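Local structure of NYN domain-containing protein (Vibrio parahaemolyticus, 2QIP) at residues Ile69-Gly72 with Glu76-Leu79; Ala13-Val18 with Leu100-Ile105. The protein is of unknown function but carries a NYN domain of the PIN clan and may act as an RNA nuclease. All blocks are in the same frame, centred on the assembly; numbering follows the deposited sequence.

Contact 1: Ile69-Gly72 with Glu76-Leu79; sequences ILRG and EVML
With CG1 of V77 anti to the backbone N (chi1 169°) and CG2 anti to the carbonyl carbon, the valine spreads its two methyls so that CG2 faces L70 and R71 on the helix. R71 meets it from an extended chain: CG stands beside its own backbone N (chi1 -63°), and from there to NE the chain runs out straight across the valine. A single methyl, V77 CG2, therefore serves two neighbours, lying 3.7 Å from L70 CB and 3.7 Å from R71 CG, and also sits over one face of the guanidinium, with V77 CB 4.0 Å from R71 NE. L79 CD1 comes up at the edge of that group, near its plane, 4.4 Å from NH2. The nitrogens of R71 reach the strand through water. One water accepts a hydrogen bond from V77 N at 2.9 Å and a weak one from R71 NE at 3.0 Å; a second accepts from R71 NH2 at 2.8 Å and donates to V77 O at 2.7 Å. Both waters lie at the guanidinium edge, in its plane, and together bridge N and O of V77 to this side chain. This is the tight helix-to-strand return of a beta-alpha-beta unit of strand 46-55, helix 61-73 and strand 76-79. Strand 76-79 is outermost in the chain's parallel sheet, its E76 and M78 hydrogen-bonded to strand 46-55, while L70 rests on A53.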
loop_
_atom_site.group_PDB
_atom_site.type_symbol
_atom_site.label_atom_id
_atom_site.label_comp_id
_atom_site.label_asym_id
_atom_site.label_seq_id
_atom_site.Cartn_x
_atom_site.Cartn_y
_atom_site.Cartn_z
ATOM N N ILE A 69 7.806 -24.493 6.839
ATOM C CA ILE A 69 6.543 -24.946 7.445
ATOM C C ILE A 69 5.352 -24.276 6.748
ATOM O O ILE A 69 4.382 -24.952 6.367
ATOM C CB ILE A 69 6.532 -24.690 8.953
ATOM C CG1 ILE A 69 7.511 -25.656 9.647
ATOM C CG2 ILE A 69 5.098 -24.805 9.520
ATOM C CD1 ILE A 69 7.795 -25.311 11.088
ATOM N N LEU A 70 5.439 -22.962 6.541
ATOM C CA LEU A 70 4.329 -22.267 5.879
ATOM C C LEU A 70 4.032 -22.816 4.496
ATOM O O LEU A 70 2.873 -22.938 4.121
ATOM C CB LEU A 70 4.609 -20.783 5.770
ATOM C CG LEU A 70 4.697 -19.996 7.071
ATOM C CD1 LEU A 70 4.979 -18.531 6.780
ATOM C CD2 LEU A 70 3.439 -20.160 7.932
ATOM N N ARG A 71 5.073 -23.110 3.719
ATOM C CA ARG A 71 4.853 -23.673 2.393
ATOM C C ARG A 71 4.146 -25.021 2.501
ATOM O O ARG A 71 3.241 -25.313 1.719
ATOM C CB ARG A 71 6.170 -23.799 1.617
ATOM C CG ARG A 71 6.864 -22.474 1.335
ATOM C CD ARG A 71 8.125 -22.629 0.467
ATOM N NE ARG A 71 8.823 -21.357 0.478
ATOM C CZ ARG A 71 9.852 -21.083 1.269
ATOM N NH1 ARG A 71 10.376 -22.029 2.053
ATOM N NH2 ARG A 71 10.377 -19.871 1.265
ATOM N N GLY A 72 4.542 -25.806 3.503
ATOM C CA GLY A 72 3.913 -27.100 3.789
ATOM C C GLY A 72 2.441 -27.017 4.147
ATOM O O GLY A 72 1.654 -27.899 3.800
ATOM N N GLU A 76 1.946 -19.951 -0.614
ATOM C CA GLU A 76 3.112 -19.435 -1.339
ATOM C C GLU A 76 3.714 -18.359 -0.428
ATOM O O GLU A 76 3.013 -17.431 -0.019
ATOM C CB GLU A 76 2.746 -18.839 -2.702
ATOM C CG GLU A 76 3.991 -18.236 -3.371
ATOM C CD GLU A 76 3.823 -17.734 -4.801
ATOM O OE1 GLU A 76 2.730 -17.875 -5.392
ATOM O OE2 GLU A 76 4.828 -17.194 -5.345
ATOM N N VAL A 77 4.986 -18.510 -0.061
ATOM C CA VAL A 77 5.637 -17.555 0.806
ATOM C C VAL A 77 6.251 -16.465 -0.058
ATOM O O VAL A 77 7.070 -16.746 -0.945
ATOM C CB VAL A 77 6.676 -18.225 1.727
ATOM C CG1 VAL A 77 7.516 -17.179 2.433
ATOM C CG2 VAL A 77 5.967 -19.146 2.753
HETATM N N MSE A 78 5.807 -15.230 0.188
HETATM C CA MSE A 78 6.270 -14.070 -0.556
HETATM C C MSE A 78 7.277 -13.343 0.315
HETATM O O MSE A 78 6.906 -12.733 1.311
HETATM C CB MSE A 78 5.086 -13.138 -0.873
HETATM C CG MSE A 78 3.913 -13.840 -1.554
HETATM SE SE MSE A 78 4.376 -14.454 -3.330
HETATM C CE MSE A 78 4.531 -12.687 -4.130
ATOM N N LEU A 79 8.560 -13.413 -0.047
ATOM C CA LEU A 79 9.598 -12.732 0.741
ATOM C C LEU A 79 9.810 -11.328 0.187
ATOM O O LEU A 79 9.861 -11.130 -1.034
ATOM C CB LEU A 79 10.900 -13.527 0.677
ATOM C CG LEU A 79 10.756 -14.953 1.221
ATOM C CD1 LEU A 79 12.039 -15.849 1.024
ATOM C CD2 LEU A 79 10.329 -14.930 2.706
HETATM O O HOH W 1 6.676 -20.413 -1.456
HETATM O O HOH W 2 9.189 -18.460 -0.869
#

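Contact 2: Ala13-Val18 with Leu100-Ile105; sequences AILVDV and LDAIEI. With EDO (1,2-ethanediol), chain D.
Strand 13-17 and helix 100-105 run almost exactly antiparallel, at 175°, with their axes 9.7 Å apart at closest approach. The nearest alpha carbons are those of A13 and I105, 7.0 Å apart, followed by L15 and A102. Alternation along the strand presents A13 and L15 to the helix and turns I14 the other way, onto F38 of helix 35-42. At one end A13 CB meets the branched methyl I105 CG2 at 3.6 Å, with CG1 of the same isoleucine at 3.8 Å. I105 holds CG1 anti to its backbone N (chi1 -160°), which places CG2 between N and the carbonyl carbon, and both carbons embrace the small alanine. L15 does its touching with one methyl: CD2 lies 3.8 Å from A102 N and 3.9 Å from A102 CB, and also grazes D101 CB. The fold is the three-layer alpha/beta/alpha sandwich of the PIN clan, in which strand 10-17 is central, paired with strands 46-55 and 111-115, and helix 95-105 covers one face. The strand ends at D17, which takes the N-cap position of helix 18-29; D17 OD2 is hydrogen-bonded to S116 OG. D101 turns polar beyond its CB: OD2 is hydrogen-bonded to Y54 OH, and OD1 forms a salt bridge to R127 NH1 of the second subunit, an atom to which E104 OE1 is also salt-bridged.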
loop_
_atom_site.group_PDB
_atom_site.type_symbol
_atom_site.label_atom_id
_atom_site.label_comp_id
_atom_site.label_asym_id
_atom_site.label_seq_id
_atom_site.Cartn_x
_atom_site.Cartn_y
_atom_site.Cartn_z
ATOM N N ALA A 13 -9.342 -16.122 -1.532
ATOM C CA ALA A 13 -7.914 -15.800 -1.561
ATOM C C ALA A 13 -7.511 -15.448 -0.151
ATOM O O ALA A 13 -8.234 -14.705 0.508
ATOM C CB ALA A 13 -7.654 -14.609 -2.457
ATOM N N ILE A 14 -6.353 -15.941 0.282
ATOM C CA ILE A 14 -5.858 -15.619 1.621
ATOM C C ILE A 14 -4.574 -14.808 1.464
ATOM O O ILE A 14 -3.712 -15.176 0.666
ATOM C CB ILE A 14 -5.562 -16.902 2.438
ATOM C CG1 ILE A 14 -6.816 -17.768 2.591
ATOM C CG2 ILE A 14 -4.999 -16.513 3.823
ATOM C CD1 ILE A 14 -6.545 -19.147 3.136
ATOM N N LEU A 15 -4.467 -13.713 2.223
ATOM C CA LEU A 15 -3.234 -12.915 2.281
ATOM C C LEU A 15 -2.891 -12.722 3.749
ATOM O O LEU A 15 -3.692 -12.146 4.497
ATOM C CB LEU A 15 -3.400 -11.545 1.625
ATOM C CG LEU A 15 -3.632 -11.544 0.106
ATOM C CD1 LEU A 15 -5.125 -11.684 -0.247
ATOM C CD2 LEU A 15 -3.052 -10.261 -0.483
ATOM N N VAL A 16 -1.724 -13.228 4.153
ATOM C CA VAL A 16 -1.264 -13.088 5.541
ATOM C C VAL A 16 -0.129 -12.084 5.675
ATOM O O VAL A 16 0.907 -12.222 5.037
ATOM C CB VAL A 16 -0.804 -14.440 6.136
ATOM C CG1 VAL A 16 -0.479 -14.259 7.617
ATOM C CG2 VAL A 16 -1.886 -15.507 5.963
ATOM N N ASP A 17 -0.348 -11.090 6.529
ATOM C CA ASP A 17 0.673 -10.101 6.856
ATOM C C ASP A 17 1.469 -10.746 8.011
ATOM O O ASP A 17 1.141 -10.541 9.197
ATOM C CB ASP A 17 -0.079 -8.838 7.287
ATOM C CG ASP A 17 0.803 -7.641 7.573
ATOM O OD1 ASP A 17 2.043 -7.714 7.542
ATOM O OD2 ASP A 17 0.192 -6.580 7.850
ATOM N N VAL A 18 2.480 -11.562 7.668
ATOM C CA VAL A 18 3.173 -12.381 8.668
ATOM C C VAL A 18 3.796 -11.524 9.764
ATOM O O VAL A 18 3.720 -11.891 10.931
ATOM C CB VAL A 18 4.247 -13.288 7.989
ATOM C CG1 VAL A 18 5.161 -13.963 9.018
ATOM C CG2 VAL A 18 3.573 -14.336 7.080
ATOM N N LEU A 100 -1.410 -4.411 -3.756
ATOM C CA LEU A 100 -1.346 -4.773 -5.184
ATOM C C LEU A 100 -1.970 -6.151 -5.445
ATOM O O LEU A 100 -2.770 -6.326 -6.369
ATOM C CB LEU A 100 0.104 -4.792 -5.651
ATOM C CG LEU A 100 0.773 -3.434 -5.778
ATOM C CD1 LEU A 100 2.259 -3.666 -6.012
ATOM C CD2 LEU A 100 0.163 -2.603 -6.891
ATOM N N ASP A 101 -1.575 -7.132 -4.643
ATOM C CA ASP A 101 -2.008 -8.509 -4.880
ATOM C C ASP A 101 -3.485 -8.724 -4.542
ATOM O O ASP A 101 -4.164 -9.504 -5.231
ATOM C CB ASP A 101 -1.130 -9.488 -4.078
ATOM C CG ASP A 101 0.255 -9.679 -4.678
ATOM O OD1 ASP A 101 0.524 -9.196 -5.813
ATOM O OD2 ASP A 101 1.068 -10.358 -3.995
ATOM N N ALA A 102 -3.974 -8.068 -3.489
ATOM C CA ALA A 102 -5.356 -8.262 -3.079
ATOM C C ALA A 102 -6.293 -7.726 -4.161
ATOM O O ALA A 102 -7.287 -8.362 -4.496
ATOM C CB ALA A 102 -5.621 -7.574 -1.759
ATOM N N ILE A 103 -5.975 -6.552 -4.710
ATOM C CA ILE A 103 -6.808 -6.041 -5.823
ATOM C C ILE A 103 -6.730 -6.922 -7.058
ATOM O O ILE A 103 -7.749 -7.157 -7.735
ATOM C CB ILE A 103 -6.417 -4.616 -6.197
ATOM C CG1 ILE A 103 -6.925 -3.677 -5.127
ATOM C CG2 ILE A 103 -6.955 -4.220 -7.598
ATOM C CD1 ILE A 103 -8.491 -3.598 -4.994
ATOM N N GLU A 104 -5.527 -7.421 -7.366
ATOM C CA GLU A 104 -5.380 -8.316 -8.503
ATOM C C GLU A 104 -6.208 -9.601 -8.374
ATOM O O GLU A 104 -6.756 -10.100 -9.364
ATOM C CB GLU A 104 -3.907 -8.638 -8.761
ATOM C CG GLU A 104 -3.216 -7.590 -9.588
ATOM C CD GLU A 104 -1.762 -7.939 -9.822
ATOM O OE1 GLU A 104 -0.922 -7.023 -9.739
ATOM O OE2 GLU A 104 -1.463 -9.134 -10.037
ATOM N N ILE A 105 -6.288 -10.160 -7.171
ATOM C CA ILE A 105 -6.962 -11.444 -7.011
ATOM C C ILE A 105 -8.470 -11.289 -6.809
ATOM O O ILE A 105 -9.213 -12.229 -7.053
ATOM C CB ILE A 105 -6.297 -12.291 -5.875
ATOM C CG1 ILE A 105 -6.636 -13.785 -6.026
ATOM C CG2 ILE A 105 -6.706 -11.779 -4.480
ATOM C CD1 ILE A 105 -6.022 -14.452 -7.217
HETATM C C1 EDO D . 0.974 -9.055 -11.696
HETATM O O1 EDO D . 1.203 -9.881 -10.554
HETATM C C2 EDO D . 1.863 -9.412 -12.872
HETATM O O2 EDO D . 2.868 -8.400 -13.002
#

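Both contacts pack a helix on the same parallel sheet, but at different depths. Contact 2 is buried, on a central strand, and its touch is made by apolar side-chain carbons of the strand, against side-chain carbons and, at A102, the backbone of the helix; D101 and E104 also form salt bridges to R127 of the second subunit, D101 being held by Y54 of its own chain as well. Contact 1 lies at an outermost strand and is only partly buried, and there a charged side chain and water join the apolar touch. Their centres are about 14 Å apart. Contact 1 is nested in the loop that contact 2 closes; the two meet where M78 CE lies 4.2 Å from D101 OD2.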